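Local coordinates for VirX1 (Cyanophage Syn10, PDB 6QGM), which iodinates diverse substrates as a viral halogenase of the tryptophan halogenase family, probably using a flavin cofactor, at residues B[188-196]-B[208-217]; B[402-411]-B[461-471]. All blocks are in the same frame, centred on the assembly; numbering follows the deposited sequence.

How the contacts relate
Followed from the N terminus, the chain illustrates how a large enzyme combines short-range and long-range closures. Contact 1 comes first, with 11 residues between segments 188-196 and 208-217: strand 187-198 turns back on strand 206-211 in a hairpin whose strand 187-198 lies next to strand 31-36, with 6-10 beyond it in the mixed sheet. Contact 2 opens much later, where the end of helix 382-408 meets helix 462-468, and its segments enclose 49 residues that include helices 416-424 and 441-451. The two closures are in series and neither nest nor cross. The centres of contact 1 and contact 2 lie about 47 Å apart, on opposite sides of the chain's centre; the nearest atoms of contact 1 and contact 2 are about 31 Å apart.

Contact 1 (B[188-196]-B[208-217])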
# COMPACT_ATOMS: atom_id res chain seq x y z
N HIS B 188 -27.57 17.03 -34.99
CA HIS B 188 -26.52 16.68 -35.98
C HIS B 188 -26.14 17.93 -36.75
O HIS B 188 -27.01 18.47 -37.41
CB HIS B 188 -27.04 15.59 -36.91
CG HIS B 188 -25.98 14.89 -37.69
ND1 HIS B 188 -26.26 14.24 -38.86
CD2 HIS B 188 -24.66 14.76 -37.48
CE1 HIS B 188 -25.15 13.72 -39.35
NE2 HIS B 188 -24.15 14.02 -38.51
N ILE B 189 -24.89 18.38 -36.63
CA ILE B 189 -24.35 19.60 -37.31
C ILE B 189 -23.24 19.18 -38.28
O ILE B 189 -22.20 18.69 -37.81
CB ILE B 189 -23.86 20.64 -36.28
CG1 ILE B 189 -25.02 21.13 -35.41
CG2 ILE B 189 -23.12 21.78 -36.97
CD1 ILE B 189 -24.58 21.99 -34.26
N GLN B 190 -23.49 19.38 -39.58
CA GLN B 190 -22.54 19.04 -40.67
C GLN B 190 -21.58 20.21 -40.84
O GLN B 190 -22.05 21.31 -41.10
CB GLN B 190 -23.30 18.77 -41.98
CG GLN B 190 -24.39 17.71 -41.91
CD GLN B 190 -23.88 16.29 -42.03
OE1 GLN B 190 -23.30 15.74 -41.10
NE2 GLN B 190 -24.08 15.69 -43.20
N GLY B 191 -20.28 19.99 -40.64
CA GLY B 191 -19.29 21.07 -40.69
C GLY B 191 -17.91 20.64 -40.24
O GLY B 191 -17.79 19.62 -39.56
N LYS B 192 -16.91 21.39 -40.69
CA LYS B 192 -15.48 21.26 -40.31
C LYS B 192 -15.21 22.30 -39.22
O LYS B 192 -15.49 23.49 -39.47
CB LYS B 192 -14.60 21.48 -41.55
CG LYS B 192 -13.10 21.55 -41.29
CD LYS B 192 -12.25 21.41 -42.51
CE LYS B 192 -10.84 21.91 -42.30
NZ LYS B 192 -10.22 22.23 -43.60
N VAL B 193 -14.74 21.86 -38.06
CA VAL B 193 -14.19 22.75 -36.98
C VAL B 193 -12.84 23.30 -37.47
O VAL B 193 -11.93 22.48 -37.66
CB VAL B 193 -14.01 21.99 -35.66
CG1 VAL B 193 -13.32 22.85 -34.61
CG2 VAL B 193 -15.35 21.48 -35.16
N THR B 194 -12.74 24.62 -37.66
CA THR B 194 -11.56 25.30 -38.25
C THR B 194 -10.75 26.03 -37.17
O THR B 194 -9.53 26.12 -37.34
CB THR B 194 -11.95 26.25 -39.39
OG1 THR B 194 -12.73 27.34 -38.90
CG2 THR B 194 -12.71 25.53 -40.48
N GLY B 195 -11.40 26.53 -36.11
CA GLY B 195 -10.75 27.34 -35.07
C GLY B 195 -11.57 27.43 -33.80
O GLY B 195 -12.57 26.67 -33.64
N TYR B 196 -11.17 28.34 -32.91
CA TYR B 196 -11.77 28.52 -31.56
C TYR B 196 -11.47 29.92 -31.03
O TYR B 196 -10.58 30.55 -31.54
CB TYR B 196 -11.18 27.51 -30.57
CG TYR B 196 -9.72 27.75 -30.28
CD1 TYR B 196 -8.75 27.15 -31.05
CD2 TYR B 196 -9.32 28.55 -29.23
CE1 TYR B 196 -7.40 27.34 -30.80
CE2 TYR B 196 -7.97 28.78 -28.99
CZ TYR B 196 -7.01 28.14 -29.75
OH TYR B 196 -5.68 28.32 -29.52
N TYR B 208 -16.40 29.72 -27.61
CA TYR B 208 -17.06 28.96 -28.70
C TYR B 208 -15.98 28.32 -29.58
O TYR B 208 -14.80 28.67 -29.42
CB TYR B 208 -17.98 29.87 -29.52
CG TYR B 208 -17.32 31.09 -30.10
CD1 TYR B 208 -17.25 32.27 -29.38
CD2 TYR B 208 -16.83 31.10 -31.39
CE1 TYR B 208 -16.72 33.43 -29.93
CE2 TYR B 208 -16.30 32.25 -31.95
CZ TYR B 208 -16.21 33.41 -31.21
OH TYR B 208 -15.65 34.52 -31.77
N ILE B 209 -16.37 27.38 -30.44
CA ILE B 209 -15.48 26.86 -31.53
C ILE B 209 -16.06 27.35 -32.86
O ILE B 209 -17.28 27.67 -32.88
CB ILE B 209 -15.34 25.32 -31.47
CG1 ILE B 209 -16.70 24.62 -31.55
CG2 ILE B 209 -14.55 24.91 -30.24
CD1 ILE B 209 -16.61 23.13 -31.74
N ILE B 210 -15.22 27.42 -33.89
CA ILE B 210 -15.61 27.96 -35.23
C ILE B 210 -15.79 26.79 -36.20
O ILE B 210 -14.91 25.88 -36.24
CB ILE B 210 -14.58 28.97 -35.77
CG1 ILE B 210 -14.02 29.88 -34.68
CG2 ILE B 210 -15.21 29.78 -36.90
CD1 ILE B 210 -15.07 30.62 -33.97
N LEU B 211 -16.90 26.85 -36.95
CA LEU B 211 -17.30 25.89 -38.01
C LEU B 211 -17.12 26.54 -39.38
O LEU B 211 -17.74 27.60 -39.61
CB LEU B 211 -18.76 25.51 -37.77
CG LEU B 211 -19.07 24.03 -37.96
CD1 LEU B 211 -18.60 23.25 -36.74
CD2 LEU B 211 -20.55 23.81 -38.21
N ASP B 212 -16.33 25.92 -40.27
CA ASP B 212 -16.14 26.36 -41.68
C ASP B 212 -15.73 27.84 -41.71
O ASP B 212 -16.26 28.59 -42.58
CB ASP B 212 -17.42 26.11 -42.49
CG ASP B 212 -17.93 24.68 -42.38
OD1 ASP B 212 -17.08 23.75 -42.44
OD2 ASP B 212 -19.17 24.52 -42.23
N GLN B 213 -14.86 28.26 -40.79
CA GLN B 213 -14.31 29.64 -40.70
C GLN B 213 -15.46 30.68 -40.66
O GLN B 213 -15.22 31.81 -41.11
CB GLN B 213 -13.35 29.88 -41.88
CG GLN B 213 -11.96 29.34 -41.58
CD GLN B 213 -11.04 29.11 -42.75
OE1 GLN B 213 -10.83 30.01 -43.55
NE2 GLN B 213 -10.47 27.92 -42.81
N GLU B 214 -16.65 30.33 -40.16
CA GLU B 214 -17.83 31.23 -40.16
C GLU B 214 -18.63 31.10 -38.86
O GLU B 214 -18.71 32.09 -38.11
CB GLU B 214 -18.71 30.97 -41.39
CG GLU B 214 -18.15 31.50 -42.68
CD GLU B 214 -17.68 32.95 -42.61
OE1 GLU B 214 -18.23 33.74 -41.80
OE2 GLU B 214 -16.75 33.29 -43.35
N THR B 215 -19.24 29.93 -38.61
CA THR B 215 -20.28 29.72 -37.56
C THR B 215 -19.64 29.35 -36.21
O THR B 215 -18.84 28.40 -36.15
CB THR B 215 -21.28 28.65 -38.02
OG1 THR B 215 -21.90 29.21 -39.18
CG2 THR B 215 -22.34 28.31 -36.99
N ALA B 216 -20.04 30.06 -35.16
CA ALA B 216 -19.64 29.83 -33.76
C ALA B 216 -20.61 28.85 -33.09
O ALA B 216 -21.81 29.16 -33.05
CB ALA B 216 -19.59 31.13 -33.01
N ILE B 217 -20.10 27.72 -32.61
CA ILE B 217 -20.87 26.73 -31.79
C ILE B 217 -20.59 27.03 -30.31
O ILE B 217 -19.42 26.94 -29.90
CB ILE B 217 -20.52 25.28 -32.16
CG1 ILE B 217 -21.20 24.80 -33.45
CG2 ILE B 217 -20.85 24.34 -31.01
CD1 ILE B 217 -21.00 25.70 -34.62
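Two residues of one strand, Thr194 and Gly195, stand opposite Ile210 alone, a classic beta bulge that shifts the register of an antiparallel pairing by one residue. Ile210 is held by its backbone on both sides of the irregularity: Thr194 N donates to Ile210 O at 2.9 Å, and Ile210 N donates to Gly195 O at 2.8 Å. The bulge also turns the side chain of Thr194 toward the neighbouring turn. There Thr194 OG1, set between the backbone N and the carbonyl carbon (chi1 66°), accepts a bent bond of 3.0 Å from Gln213 N, while Gln213 CG packs against the same hydroxyl. Asp212 grips Lys192 twice. Asp212 N points almost straight down the carbonyl bond of Lys192 O at 2.7 Å, and Asp212 OD1 accepts from Lys192 N at 2.9 Å on its syn side, 34° out of the carboxylate plane. Strands 187-198 and 206-211 form a beta hairpin, and a tight turn with a second classic bulge, Leu211 paired against Glu214 and Thr215, leads to strand 215-217. Strand 187-198 pairs in parallel with 31-36, next to 6-10, and 206-211 and 215-217 extend the sheet outward to its edge, consistent with a Rossmann-type nucleotide-binding core. Val193, Ile209 and Leu211 are buried on the face they share with Tyr196. Val193 CG2 lies 4.0 Å from both Ile209 CD1 and Leu211 CD1, and Ile35 and Val10 extend this cluster. Leu211 CD2 reaches beyond the paired residues to meet Ile189 CG2 at 3.5 Å. On the other face, Ile210 CG1 rests against Gly195 C at 3.6 Å.

Contact 2 (B[402-411]-B[461-471]); sequences FVAMHYAYSM and GISFIIAGHGL
His469 bonds by its edge to the last turn of helix 382-408 and lays a face on the residues that follow it, Tyr409 and Ser410. At the edge, His469 NE2 donates to His406 O at 2.7 Å; the bond is bent to 145° and the carbonyl oxygen lies somewhat off the ring plane. Over one face sits Ser410 CA, 3.8 Å from the centroid of the His469 ring in a CH-pi contact, with the carbonyl carbon of Tyr409 beside it toward the rim. Phe92 adds an edge-to-face ring contact. The imidazole of His406 is turned differently. Its ND1 bonds back to Phe402 O one turn earlier, in the ring plane, while NE2 is bonded to Glu355, and these two bonds fix its rotation. Ile465 lies over one face, with Ile465 CG1 4.0 Å from the centroid of the His406 ring and CD1 reaching across to NE2. His406 CE1 stands over the centre of the Phe402 ring. Phe402, its CG trans to the backbone N (chi1 179°), brings CE1 against Ile465 CG1 at 3.7 Å and against the start of the second helix at Gly461, its N-cap. Met405, extended, lays SD 3.6 Å from Ile462 CG1. Tyr409 runs alongside Ile466, whose CG2 approaches one ring face, and meets Leu471 CD1 roughly at a right angle. The end of helix 382-408 and helix 462-468 run nearly parallel, 11° apart, their short-segment axes 9.7 Å from each other; the second ends in a Schellman motif at Gly470. The donor role of His469 NE2 implies a proton there that satisfies His406 O, while Arg376 of the second subunit, bonded to both Tyr409 O and His469 O, joins the two segments at the subunit interface.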
# COMPACT_ATOMS: atom_id res chain seq x y z
N PHE B 402 0.21 -4.06 -18.69
CA PHE B 402 -0.30 -5.43 -18.96
C PHE B 402 0.09 -5.85 -20.38
O PHE B 402 0.62 -6.96 -20.58
CB PHE B 402 -1.81 -5.49 -18.73
CG PHE B 402 -2.43 -6.84 -19.01
CD1 PHE B 402 -1.80 -8.03 -18.64
CD2 PHE B 402 -3.66 -6.93 -19.62
CE1 PHE B 402 -2.39 -9.26 -18.91
CE2 PHE B 402 -4.25 -8.15 -19.90
CZ PHE B 402 -3.62 -9.31 -19.55
N VAL B 403 -0.12 -4.96 -21.35
CA VAL B 403 0.21 -5.20 -22.78
C VAL B 403 1.73 -5.40 -22.88
O VAL B 403 2.14 -6.34 -23.56
CB VAL B 403 -0.32 -4.06 -23.68
CG1 VAL B 403 0.24 -4.10 -25.08
CG2 VAL B 403 -1.83 -4.08 -23.73
N ALA B 404 2.54 -4.58 -22.19
CA ALA B 404 4.01 -4.68 -22.20
C ALA B 404 4.46 -6.07 -21.71
O ALA B 404 5.46 -6.59 -22.25
CB ALA B 404 4.63 -3.58 -21.37
N MET B 405 3.73 -6.68 -20.76
CA MET B 405 4.09 -7.99 -20.17
C MET B 405 4.01 -9.11 -21.23
O MET B 405 4.77 -10.07 -21.10
CB MET B 405 3.18 -8.33 -18.99
CG MET B 405 3.54 -7.57 -17.73
SD MET B 405 2.66 -8.13 -16.28
CE MET B 405 3.33 -7.03 -15.03
N HIS B 406 3.14 -8.97 -22.23
CA HIS B 406 2.99 -9.93 -23.36
C HIS B 406 4.31 -10.06 -24.14
O HIS B 406 4.58 -11.16 -24.67
CB HIS B 406 1.89 -9.50 -24.34
CG HIS B 406 0.51 -9.51 -23.77
ND1 HIS B 406 0.16 -8.78 -22.66
CD2 HIS B 406 -0.61 -10.13 -24.18
CE1 HIS B 406 -1.12 -8.97 -22.39
NE2 HIS B 406 -1.61 -9.79 -23.31
N TYR B 407 5.07 -8.97 -24.23
CA TYR B 407 6.37 -8.90 -24.95
C TYR B 407 7.48 -9.34 -24.00
O TYR B 407 8.31 -10.18 -24.37
CB TYR B 407 6.63 -7.48 -25.46
CG TYR B 407 5.67 -6.97 -26.51
CD1 TYR B 407 5.79 -7.35 -27.83
CD2 TYR B 407 4.66 -6.08 -26.19
CE1 TYR B 407 4.93 -6.89 -28.80
CE2 TYR B 407 3.78 -5.60 -27.14
CZ TYR B 407 3.91 -6.01 -28.46
OH TYR B 407 3.06 -5.55 -29.42
N ALA B 408 7.48 -8.77 -22.79
CA ALA B 408 8.59 -8.82 -21.82
C ALA B 408 8.98 -10.27 -21.50
O ALA B 408 10.19 -10.53 -21.32
CB ALA B 408 8.18 -8.09 -20.57
N TYR B 409 7.99 -11.16 -21.43
CA TYR B 409 8.14 -12.56 -20.93
C TYR B 409 8.23 -13.55 -22.09
O TYR B 409 8.39 -14.74 -21.81
CB TYR B 409 7.00 -12.87 -19.97
CG TYR B 409 7.14 -12.16 -18.66
CD1 TYR B 409 8.09 -12.57 -17.74
CD2 TYR B 409 6.36 -11.06 -18.34
CE1 TYR B 409 8.24 -11.95 -16.51
CE2 TYR B 409 6.51 -10.39 -17.13
CZ TYR B 409 7.47 -10.84 -16.23
OH TYR B 409 7.66 -10.17 -15.06
N SER B 410 8.17 -13.09 -23.34
CA SER B 410 8.32 -13.96 -24.54
C SER B 410 9.69 -14.65 -24.50
O SER B 410 10.62 -14.10 -23.88
CB SER B 410 8.13 -13.21 -25.81
OG SER B 410 8.41 -14.04 -26.92
N MET B 411 9.79 -15.81 -25.16
CA MET B 411 11.08 -16.53 -25.35
C MET B 411 11.77 -16.03 -26.62
O MET B 411 12.97 -16.32 -26.78
CB MET B 411 10.87 -18.05 -25.43
CG MET B 411 10.28 -18.60 -24.16
SD MET B 411 10.23 -20.41 -24.12
CE MET B 411 11.99 -20.76 -24.01
N GLY B 461 -5.49 -11.98 -15.24
CA GLY B 461 -5.13 -11.79 -16.65
C GLY B 461 -3.66 -12.11 -16.90
O GLY B 461 -3.36 -12.84 -17.88
N ILE B 462 -2.79 -11.57 -16.05
CA ILE B 462 -1.33 -11.86 -16.07
C ILE B 462 -1.13 -13.38 -16.06
O ILE B 462 -0.23 -13.86 -16.79
CB ILE B 462 -0.61 -11.17 -14.89
CG1 ILE B 462 -0.44 -9.67 -15.17
CG2 ILE B 462 0.74 -11.83 -14.60
CD1 ILE B 462 -0.15 -8.84 -13.94
N SER B 463 -1.91 -14.11 -15.27
CA SER B 463 -1.76 -15.57 -15.09
C SER B 463 -1.84 -16.27 -16.46
O SER B 463 -0.97 -17.12 -16.72
CB SER B 463 -2.77 -16.11 -14.11
OG SER B 463 -2.37 -15.80 -12.80
N PHE B 464 -2.78 -15.89 -17.33
CA PHE B 464 -2.97 -16.55 -18.65
C PHE B 464 -1.76 -16.27 -19.56
O PHE B 464 -1.37 -17.15 -20.33
CB PHE B 464 -4.25 -16.07 -19.32
CG PHE B 464 -5.51 -16.51 -18.63
CD1 PHE B 464 -6.05 -17.77 -18.84
CD2 PHE B 464 -6.15 -15.66 -17.74
CE1 PHE B 464 -7.20 -18.17 -18.18
CE2 PHE B 464 -7.30 -16.05 -17.09
CZ PHE B 464 -7.81 -17.32 -17.29
N ILE B 465 -1.20 -15.08 -19.47
CA ILE B 465 -0.09 -14.59 -20.34
C ILE B 465 1.23 -15.28 -19.95
O ILE B 465 1.85 -15.87 -20.86
CB ILE B 465 0.01 -13.05 -20.27
CG1 ILE B 465 -1.30 -12.37 -20.68
CG2 ILE B 465 1.18 -12.54 -21.11
CD1 ILE B 465 -1.89 -12.86 -21.98
N ILE B 466 1.63 -15.23 -18.68
CA ILE B 466 2.90 -15.86 -18.22
C ILE B 466 2.79 -17.40 -18.26
O ILE B 466 3.82 -18.05 -18.54
CB ILE B 466 3.36 -15.32 -16.84
CG1 ILE B 466 2.40 -15.68 -15.71
CG2 ILE B 466 3.62 -13.83 -16.92
CD1 ILE B 466 2.86 -15.22 -14.36
N ALA B 467 1.60 -17.96 -18.04
CA ALA B 467 1.31 -19.40 -18.24
C ALA B 467 1.60 -19.78 -19.70
O ALA B 467 2.35 -20.77 -19.91
CB ALA B 467 -0.12 -19.74 -17.88
N GLY B 468 1.03 -19.03 -20.65
CA GLY B 468 1.17 -19.26 -22.10
C GLY B 468 2.60 -19.09 -22.57
O GLY B 468 2.97 -19.75 -23.57
N HIS B 469 3.37 -18.25 -21.90
CA HIS B 469 4.80 -18.01 -22.22
C HIS B 469 5.67 -19.10 -21.59
O HIS B 469 6.88 -19.08 -21.82
CB HIS B 469 5.23 -16.61 -21.78
CG HIS B 469 4.90 -15.53 -22.76
ND1 HIS B 469 4.99 -15.71 -24.12
CD2 HIS B 469 4.52 -14.24 -22.58
CE1 HIS B 469 4.67 -14.58 -24.73
NE2 HIS B 469 4.37 -13.66 -23.80
N GLY B 470 5.07 -20.01 -20.82
CA GLY B 470 5.71 -21.23 -20.29
C GLY B 470 6.29 -21.04 -18.90
O GLY B 470 7.22 -21.76 -18.55
N LEU B 471 5.74 -20.12 -18.11
CA LEU B 471 6.16 -19.92 -16.70
C LEU B 471 5.17 -20.64 -15.76
O LEU B 471 4.03 -20.81 -16.12
CB LEU B 471 6.24 -18.42 -16.41
CG LEU B 471 7.25 -17.63 -17.24
CD1 LEU B 471 6.86 -16.16 -17.33
CD2 LEU B 471 8.63 -17.78 -16.68